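Local coordinates for protein beta-fructofuranosidase, insoluble isoenzyme CWINV1 (PDB 2OXB) that hydrolyses sucrose and 1-kestose, and less readily neokestose and levan, as a cell-wall invertase of glycosyl hydrolase family 32, at residues A[373-378]-A[519-524]; A[380-385]-A[428-433]. The protein carries 1 engineered substitution. All blocks are in the same frame, centred on the assembly; numbering follows the deposited sequence.

Coming from the N terminus, the chain leaves strand 367-374 at the start of contact 1, turns through residues 375-379 and directly enters contact 2, where 380-385 meets 428-433 and closes a loop of 42 intervening residues. Only much later does it return, at 519-524, to complete contact 1 across 140 residues, so contact 2 falls wholly within the longer closure. The pair illustrates how nested closures can tie together the sheets of a beta-sandwich: contact 1 joins neighbouring strands of one sheet of the family 32 C-terminal domain, contact 2 adds a short strand to the other. Their centres lie about 15 Å apart, and Leu-378 of the first packs on Ile-429 of the second.

Contact 1. Residues A[373-378]-A[519-524]; sequences FKVRDL and QSVDVL
Lys-374 lies alongside Asp-522, the two side chains pointing the same way from one face of an antiparallel sheet, with the base of the lysine near the Asp-522 carbonyl oxygen and its amine near the carboxylate. The lysine chain starts out with CG opposite its own nitrogen (chi1 162°), runs extended, and bends only at its last torsion, which carries NZ to 3.7 Å from Asp-522 OD2, a long salt bridge. Arg-376 comes to the same oxygen from beyond the strand end: its NH1 stands 3.2 Å from Asp-522 OD2, with guanidinium and carboxylate planes 27° apart. The guanidinium also passes near Ser-520 O, but obliquely and at an angle too poor for a hydrogen bond.

Beneath these charges the backbones of Lys-374 and Asp-522 form a hydrogen-bonded pair, Lys-374 N to Asp-522 O at 2.9 Å and Asp-522 N to Lys-374 O at 3.1 Å. Phe-373 and Val-523, the adjoining non-hydrogen-bonded pair, turn to the other face. There the Phe-373 ring meets Phe-409 edge-to-face. Past the last bridge, Val-375 CG2 reaches Val-521 CG1 at 3.9 Å, and both valines pack on Phe-409, which belongs to the opposing sheet of the beta-sandwich. Apolar side chains thus line the inner side, while on the outer one two cations beside one carboxylate oxygen would probably favour the ionised form of Asp-522.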
ATOM      1  N   PHE A 373       8.576  21.482   8.045  1.00 32.04           N
ATOM      2  CA  PHE A 373       7.918  22.644   8.627  1.00 32.88           C
ATOM      3  C   PHE A 373       8.276  22.830  10.096  1.00 35.10           C
ATOM      4  O   PHE A 373       8.424  21.859  10.841  1.00 35.74           O
ATOM      5  CB  PHE A 373       6.399  22.523   8.498  1.00 31.42           C
ATOM      6  CG  PHE A 373       5.894  22.551   7.081  1.00 30.47           C
ATOM      7  CD1 PHE A 373       5.889  23.729   6.351  1.00 31.44           C
ATOM      8  CD2 PHE A 373       5.369  21.398   6.495  1.00 30.32           C
ATOM      9  CE1 PHE A 373       5.362  23.760   5.057  1.00 31.24           C
ATOM     10  CE2 PHE A 373       4.841  21.416   5.210  1.00 28.84           C
ATOM     11  CZ  PHE A 373       4.836  22.595   4.491  1.00 30.14           C
ATOM     12  N   LYS A 374       8.409  24.091  10.504  1.00 36.06           N
ATOM     13  CA  LYS A 374       8.743  24.450  11.878  1.00 35.80           C
ATOM     14  C   LYS A 374       7.618  25.304  12.427  1.00 35.86           C
ATOM     15  O   LYS A 374       7.248  26.310  11.832  1.00 35.79           O
ATOM     16  CB  LYS A 374      10.062  25.227  11.913  1.00 37.75           C
ATOM     17  CG  LYS A 374      10.318  26.024  13.188  1.00 39.85           C
ATOM     18  CD  LYS A 374      11.625  26.835  13.082  1.00 41.01           C
ATOM     19  CE  LYS A 374      11.757  27.888  14.197  1.00 41.31           C
ATOM     20  NZ  LYS A 374      10.701  28.953  14.113  1.00 41.26           N
ATOM     21  N   VAL A 375       7.070  24.889  13.561  1.00 35.58           N
ATOM     22  CA  VAL A 375       5.975  25.614  14.183  1.00 35.62           C
ATOM     23  C   VAL A 375       6.408  26.247  15.501  1.00 36.84           C
ATOM     24  O   VAL A 375       6.798  25.548  16.440  1.00 35.02           O
ATOM     25  CB  VAL A 375       4.774  24.672  14.462  1.00 35.90           C
ATOM     26  CG1 VAL A 375       3.703  25.400  15.269  1.00 34.42           C
ATOM     27  CG2 VAL A 375       4.201  24.168  13.163  1.00 35.79           C
ATOM     28  N   ARG A 376       6.344  27.575  15.574  1.00 38.60           N
ATOM     29  CA  ARG A 376       6.711  28.256  16.806  1.00 39.14           C
ATOM     30  C   ARG A 376       5.455  28.494  17.633  1.00 38.47           C
ATOM     31  O   ARG A 376       4.357  28.648  17.096  1.00 38.43           O
ATOM     32  CB  ARG A 376       7.428  29.578  16.519  1.00 41.44           C
ATOM     33  CG  ARG A 376       6.647  30.602  15.719  1.00 43.48           C
ATOM     34  CD  ARG A 376       7.334  31.954  15.837  1.00 46.84           C
ATOM     35  NE  ARG A 376       6.681  32.978  15.037  1.00 49.12           N
ATOM     36  CZ  ARG A 376       6.512  32.894  13.722  1.00 50.02           C
ATOM     37  NH1 ARG A 376       6.951  31.826  13.066  1.00 49.29           N
ATOM     38  NH2 ARG A 376       5.898  33.870  13.066  1.00 49.53           N
ATOM     39  N   ASP A 377       5.620  28.502  18.946  1.00 38.29           N
ATOM     40  CA  ASP A 377       4.497  28.695  19.846  1.00 38.17           C
ATOM     41  C   ASP A 377       3.371  27.747  19.457  1.00 37.33           C
ATOM     42  O   ASP A 377       2.485  28.091  18.671  1.00 36.81           O
ATOM     43  CB  ASP A 377       4.005  30.139  19.789  1.00 40.57           C
ATOM     44  CG  ASP A 377       3.404  30.603  21.111  1.00 43.07           C
ATOM     45  OD1 ASP A 377       2.711  31.640  21.106  1.00 45.42           O
ATOM     46  OD2 ASP A 377       3.628  29.949  22.157  1.00 41.91           O
ATOM     47  N   LEU A 378       3.425  26.543  20.008  1.00 37.41           N
ATOM     48  CA  LEU A 378       2.420  25.520  19.741  1.00 38.00           C
ATOM     49  C   LEU A 378       1.136  25.870  20.473  1.00 38.36           C
ATOM     50  O   LEU A 378       0.070  25.351  20.152  1.00 38.84           O
ATOM     51  CB  LEU A 378       2.926  24.153  20.216  1.00 36.83           C
ATOM     52  CG  LEU A 378       3.319  23.116  19.171  1.00 35.01           C
ATOM     53  CD1 LEU A 378       4.150  22.044  19.800  1.00 33.98           C
ATOM     54  CD2 LEU A 378       2.067  22.536  18.550  1.00 36.81           C
ATOM     55  N   GLN A 519      -1.904  31.778  12.296  1.00 37.88           N
ATOM     56  CA  GLN A 519      -0.491  31.888  12.633  1.00 35.92           C
ATOM     57  C   GLN A 519       0.367  31.473  11.446  1.00 36.12           C
ATOM     58  O   GLN A 519       0.027  30.542  10.712  1.00 35.64           O
ATOM     59  CB  GLN A 519      -0.142  30.997  13.830  1.00 33.08           C
ATOM     60  CG  GLN A 519      -0.844  31.334  15.137  1.00 31.77           C
ATOM     61  CD  GLN A 519      -0.648  32.778  15.573  1.00 29.90           C
ATOM     62  OE1 GLN A 519      -1.524  33.613  15.376  1.00 29.33           O
ATOM     63  NE2 GLN A 519       0.501  33.076  16.174  1.00 28.09           N
ATOM     64  N   SER A 520       1.478  32.178  11.274  1.00 37.35           N
ATOM     65  CA  SER A 520       2.435  31.921  10.200  1.00 37.47           C
ATOM     66  C   SER A 520       3.479  30.876  10.631  1.00 36.34           C
ATOM     67  O   SER A 520       4.033  30.956  11.729  1.00 37.22           O
ATOM     68  CB  SER A 520       3.155  33.228   9.838  1.00 37.20           C
ATOM     69  OG  SER A 520       2.246  34.223   9.386  1.00 39.88           O
ATOM     70  N   VAL A 521       3.746  29.901   9.772  1.00 34.30           N
ATOM     71  CA  VAL A 521       4.741  28.874  10.085  1.00 34.13           C
ATOM     72  C   VAL A 521       5.989  29.089   9.240  1.00 33.98           C
ATOM     73  O   VAL A 521       5.947  29.835   8.265  1.00 33.01           O
ATOM     74  CB  VAL A 521       4.200  27.456   9.817  1.00 34.13           C
ATOM     75  CG1 VAL A 521       3.150  27.095  10.861  1.00 34.55           C
ATOM     76  CG2 VAL A 521       3.601  27.388   8.422  1.00 33.68           C
ATOM     77  N   ASP A 522       7.093  28.436   9.605  1.00 34.99           N
ATOM     78  CA  ASP A 522       8.356  28.583   8.867  1.00 35.32           C
ATOM     79  C   ASP A 522       8.813  27.327   8.109  1.00 36.13           C
ATOM     80  O   ASP A 522       8.550  26.190   8.519  1.00 35.66           O
ATOM     81  CB  ASP A 522       9.480  29.034   9.813  1.00 35.68           C
ATOM     82  CG  ASP A 522       9.452  30.534  10.091  1.00 37.49           C
ATOM     83  OD1 ASP A 522       9.412  31.329   9.126  1.00 38.51           O
ATOM     84  OD2 ASP A 522       9.490  30.924  11.272  1.00 39.17           O
ATOM     85  N   VAL A 523       9.495  27.547   6.989  1.00 36.89           N
ATOM     86  CA  VAL A 523      10.020  26.457   6.172  1.00 37.23           C
ATOM     87  C   VAL A 523      11.491  26.316   6.544  1.00 36.01           C
ATOM     88  O   VAL A 523      12.327  27.094   6.109  1.00 37.73           O
ATOM     89  CB  VAL A 523       9.886  26.773   4.651  1.00 38.12           C
ATOM     90  CG1 VAL A 523      10.255  25.547   3.821  1.00 38.20           C
ATOM     91  CG2 VAL A 523       8.452  27.191   4.338  1.00 40.80           C
ATOM     92  N   LEU A 524      11.796  25.331   7.373  1.00 34.77           N
ATOM     93  CA  LEU A 524      13.161  25.111   7.811  1.00 34.09           C
ATOM     94  C   LEU A 524      14.022  24.673   6.638  1.00 34.95           C
ATOM     95  O   LEU A 524      15.221  24.943   6.588  1.00 35.89           O
ATOM     96  CB  LEU A 524      13.185  24.033   8.883  1.00 32.04           C
ATOM     97  CG  LEU A 524      14.501  23.872   9.628  1.00 30.20           C
ATOM     98  CD1 LEU A 524      14.687  25.024  10.596  1.00 27.60           C
ATOM     99  CD2 LEU A 524      14.485  22.547  10.363  1.00 30.27           C
TER

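Contact 2. Residues A[380-385]-A[428-433]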
ATOM      1  N   LYS A 380      -0.525  28.462  20.316  1.00 34.06           N
ATOM      2  CA  LYS A 380      -1.484  29.083  19.441  1.00 30.52           C
ATOM      3  C   LYS A 380      -2.380  28.052  18.803  1.00 28.60           C
ATOM      4  O   LYS A 380      -3.378  28.407  18.173  1.00 28.48           O
ATOM      5  CB  LYS A 380      -0.779  29.914  18.372  1.00 30.93           C
ATOM      6  CG  LYS A 380      -0.652  31.360  18.763  1.00 30.07           C
ATOM      7  CD  LYS A 380       0.112  31.449  20.058  1.00 31.29           C
ATOM      8  CE  LYS A 380       0.059  32.825  20.683  1.00 29.08           C
ATOM      9  NZ  LYS A 380       0.663  32.712  22.044  1.00 28.45           N
ATOM     10  N   ALA A 381      -2.043  26.774  18.961  1.00 26.72           N
ATOM     11  CA  ALA A 381      -2.865  25.714  18.371  1.00 25.79           C
ATOM     12  C   ALA A 381      -4.251  25.639  19.016  1.00 24.62           C
ATOM     13  O   ALA A 381      -4.415  25.877  20.215  1.00 26.47           O
ATOM     14  CB  ALA A 381      -2.167  24.371  18.479  1.00 22.66           C
ATOM     15  N   ASP A 382      -5.249  25.341  18.201  1.00 22.66           N
ATOM     16  CA  ASP A 382      -6.615  25.232  18.690  1.00 23.26           C
ATOM     17  C   ASP A 382      -6.807  23.915  19.427  1.00 23.04           C
ATOM     18  O   ASP A 382      -5.990  23.009  19.305  1.00 23.85           O
ATOM     19  CB  ASP A 382      -7.610  25.296  17.523  1.00 22.64           C
ATOM     20  CG  ASP A 382      -7.904  26.714  17.068  1.00 18.62           C
ATOM     21  OD1 ASP A 382      -8.254  26.873  15.891  1.00 18.31           O
ATOM     22  OD2 ASP A 382      -7.801  27.652  17.873  1.00 18.83           O
ATOM     23  N   VAL A 383      -7.885  23.827  20.200  1.00 23.80           N
ATOM     24  CA  VAL A 383      -8.210  22.610  20.939  1.00 25.21           C
ATOM     25  C   VAL A 383      -9.340  21.894  20.203  1.00 24.13           C
ATOM     26  O   VAL A 383     -10.427  22.454  20.026  1.00 22.62           O
ATOM     27  CB  VAL A 383      -8.665  22.915  22.382  1.00 27.22           C
ATOM     28  CG1 VAL A 383      -9.033  21.625  23.081  1.00 27.57           C
ATOM     29  CG2 VAL A 383      -7.545  23.625  23.153  1.00 28.72           C
ATOM     30  N   ILE A 384      -9.069  20.661  19.768  1.00 24.73           N
ATOM     31  CA  ILE A 384     -10.035  19.847  19.021  1.00 25.53           C
ATOM     32  C   ILE A 384     -11.396  19.712  19.697  1.00 25.49           C
ATOM     33  O   ILE A 384     -11.490  19.599  20.920  1.00 23.96           O
ATOM     34  CB  ILE A 384      -9.470  18.396  18.715  1.00 26.28           C
ATOM     35  CG1 ILE A 384      -8.723  17.829  19.923  1.00 25.16           C
ATOM     36  CG2 ILE A 384      -8.580  18.410  17.477  1.00 26.91           C
ATOM     37  CD1 ILE A 384      -9.607  17.100  20.898  1.00 27.19           C
ATOM     38  N   GLU A 385     -12.454  19.741  18.899  1.00 27.37           N
ATOM     39  CA  GLU A 385     -13.793  19.598  19.449  1.00 32.26           C
ATOM     40  C   GLU A 385     -13.971  18.070  19.605  1.00 33.80           C
ATOM     41  O   GLU A 385     -13.380  17.293  18.845  1.00 33.25           O
ATOM     42  CB  GLU A 385     -14.829  20.221  18.481  1.00 31.31           C
ATOM     43  CG  GLU A 385     -16.205  20.610  19.084  1.00 32.05           C
ATOM     44  CD  GLU A 385     -16.329  22.101  19.482  1.00 32.40           C
ATOM     45  OE1 GLU A 385     -15.874  22.992  18.725  1.00 30.11           O
ATOM     46  OE2 GLU A 385     -16.917  22.384  20.549  1.00 31.48           O
ATOM     47  N   ARG A 428      -2.475  20.263  10.121  1.00 25.37           N
ATOM     48  CA  ARG A 428      -3.290  21.081  11.025  1.00 22.83           C
ATOM     49  C   ARG A 428      -2.979  20.591  12.438  1.00 23.77           C
ATOM     50  O   ARG A 428      -3.150  19.415  12.737  1.00 21.71           O
ATOM     51  CB  ARG A 428      -4.768  20.887  10.751  1.00 21.08           C
ATOM     52  CG  ARG A 428      -5.308  21.667   9.597  1.00 18.84           C
ATOM     53  CD  ARG A 428      -6.503  20.925   9.072  1.00 17.22           C
ATOM     54  NE  ARG A 428      -7.280  21.697   8.122  1.00 16.01           N
ATOM     55  CZ  ARG A 428      -8.275  22.491   8.466  1.00 14.04           C
ATOM     56  NH1 ARG A 428      -8.607  22.615   9.740  1.00 16.56           N
ATOM     57  NH2 ARG A 428      -8.944  23.142   7.533  1.00 17.04           N
ATOM     58  N   ILE A 429      -2.507  21.489  13.300  1.00 25.32           N
ATOM     59  CA  ILE A 429      -2.162  21.118  14.673  1.00 25.54           C
ATOM     60  C   ILE A 429      -3.183  21.638  15.684  1.00 26.48           C
ATOM     61  O   ILE A 429      -3.567  22.805  15.668  1.00 25.56           O
ATOM     62  CB  ILE A 429      -0.768  21.679  15.111  1.00 25.41           C
ATOM     63  CG1 ILE A 429       0.333  21.262  14.130  1.00 25.33           C
ATOM     64  CG2 ILE A 429      -0.446  21.216  16.528  1.00 23.38           C
ATOM     65  CD1 ILE A 429       0.562  19.777  14.013  1.00 28.13           C
ATOM     66  N   PHE A 430      -3.600  20.757  16.577  1.00 28.88           N
ATOM     67  CA  PHE A 430      -4.536  21.116  17.616  1.00 31.31           C
ATOM     68  C   PHE A 430      -4.036  20.488  18.905  1.00 32.16           C
ATOM     69  O   PHE A 430      -3.107  19.672  18.889  1.00 31.20           O
ATOM     70  CB  PHE A 430      -5.931  20.595  17.281  1.00 34.35           C
ATOM     71  CG  PHE A 430      -6.509  21.185  16.028  1.00 37.94           C
ATOM     72  CD1 PHE A 430      -6.703  22.560  15.921  1.00 39.11           C
ATOM     73  CD2 PHE A 430      -6.854  20.371  14.954  1.00 39.11           C
ATOM     74  CE1 PHE A 430      -7.229  23.117  14.765  1.00 41.35           C
ATOM     75  CE2 PHE A 430      -7.382  20.917  13.794  1.00 40.56           C
ATOM     76  CZ  PHE A 430      -7.571  22.295  13.695  1.00 41.88           C
ATOM     77  N   LYS A 431      -4.650  20.871  20.019  1.00 33.43           N
ATOM     78  CA  LYS A 431      -4.276  20.341  21.327  1.00 34.72           C
ATOM     79  C   LYS A 431      -5.208  19.189  21.679  1.00 34.15           C
ATOM     80  O   LYS A 431      -6.420  19.310  21.544  1.00 34.13           O
ATOM     81  CB  LYS A 431      -4.380  21.439  22.393  1.00 35.54           C
ATOM     82  CG  LYS A 431      -3.695  22.755  22.014  1.00 38.05           C
ATOM     83  CD  LYS A 431      -3.529  23.686  23.219  1.00 38.83           C
ATOM     84  CE  LYS A 431      -2.836  24.987  22.831  1.00 39.77           C
ATOM     85  NZ  LYS A 431      -2.572  25.887  24.000  1.00 40.83           N
ATOM     86  N   ALA A 432      -4.640  18.071  22.109  1.00 34.95           N
ATOM     87  CA  ALA A 432      -5.447  16.922  22.484  1.00 37.82           C
ATOM     88  C   ALA A 432      -6.416  17.333  23.589  1.00 39.93           C
ATOM     89  O   ALA A 432      -7.601  17.009  23.536  1.00 40.21           O
ATOM     90  CB  ALA A 432      -4.552  15.780  22.957  1.00 37.02           C
ATOM     91  N   ARG A 433      -5.897  18.052  24.579  1.00 43.35           N
ATOM     92  CA  ARG A 433      -6.683  18.545  25.708  1.00 47.59           C
ATOM     93  C   ARG A 433      -6.461  20.048  25.833  1.00 50.03           C
ATOM     94  O   ARG A 433      -6.856  20.798  24.944  1.00 51.01           O
ATOM     95  CB  ARG A 433      -6.260  17.837  26.994  1.00 47.99           C
ATOM     96  CG  ARG A 433      -6.512  16.346  26.966  1.00 47.44           C
ATOM     97  CD  ARG A 433      -8.001  16.024  27.003  1.00 46.49           C
ATOM     98  NE  ARG A 433      -8.736  16.336  25.774  1.00 45.94           N
ATOM     99  CZ  ARG A 433      -9.607  17.339  25.638  1.00 47.15           C
ATOM    100  NH1 ARG A 433      -9.860  18.156  26.653  1.00 45.89           N
ATOM    101  NH2 ARG A 433     -10.263  17.505  24.494  1.00 46.82           N
TER
HETATM  102  O   HOH W   1     -12.511  19.874  23.902  1.00 41.70           O
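A short, weakly bonded parallel strand added to a largely antiparallel sheet brings Val-383 beside Lys-431, their CA atoms 4.6 Å apart. One backbone bond runs from Lys-431 N to Asp-382 O at 2.6 Å and in the carbonyl plane; a second, from Ile-384 N to Lys-431 O, is weak at 3.5 Å.

The side chain of Phe-430 leaves its strand on the same face as Asp-382. With CG set opposite the carbonyl carbon (chi1 -63°), the ring presents an edge to the aspartate, whose CB lies 3.3 Å from Phe-430 CD1, while carboxylate and ring are nearly coplanar, 7° apart. From two residues beyond Asp-382, Ile-384 reaches in obliquely, its CG2 3.4 Å from Phe-430 CB and also close to the ring carbon CD2. Shortening Phe-430 to an alanine would probably open a gap beside Asp-382 CB and deprive Ile-384 CG2 of much of its apolar partner.

In the sheet of the beta-sandwich to which this belongs, strand 423-431 is bordered by strand 439-446 along one side. Along the other, strand 406-415 pairs with it as far as Ile-429, where Leu-406 is the partner, and residues 382-383 take over beyond that point. Lys-431, on the face opposite Phe-430, extends its chain past Val-383 CG2 and the carbonyl of Ala-381, and its NZ makes a weak bond to Glu-379 O. At the far end a water bridges the segments, donating to Ile-384 O and weakly accepting from Arg-433 NH2, which it meets in the plane of the guanidinium; Ile-384 CD1 borders the same group at its edge, 3.7 Å from Arg-433 NH2.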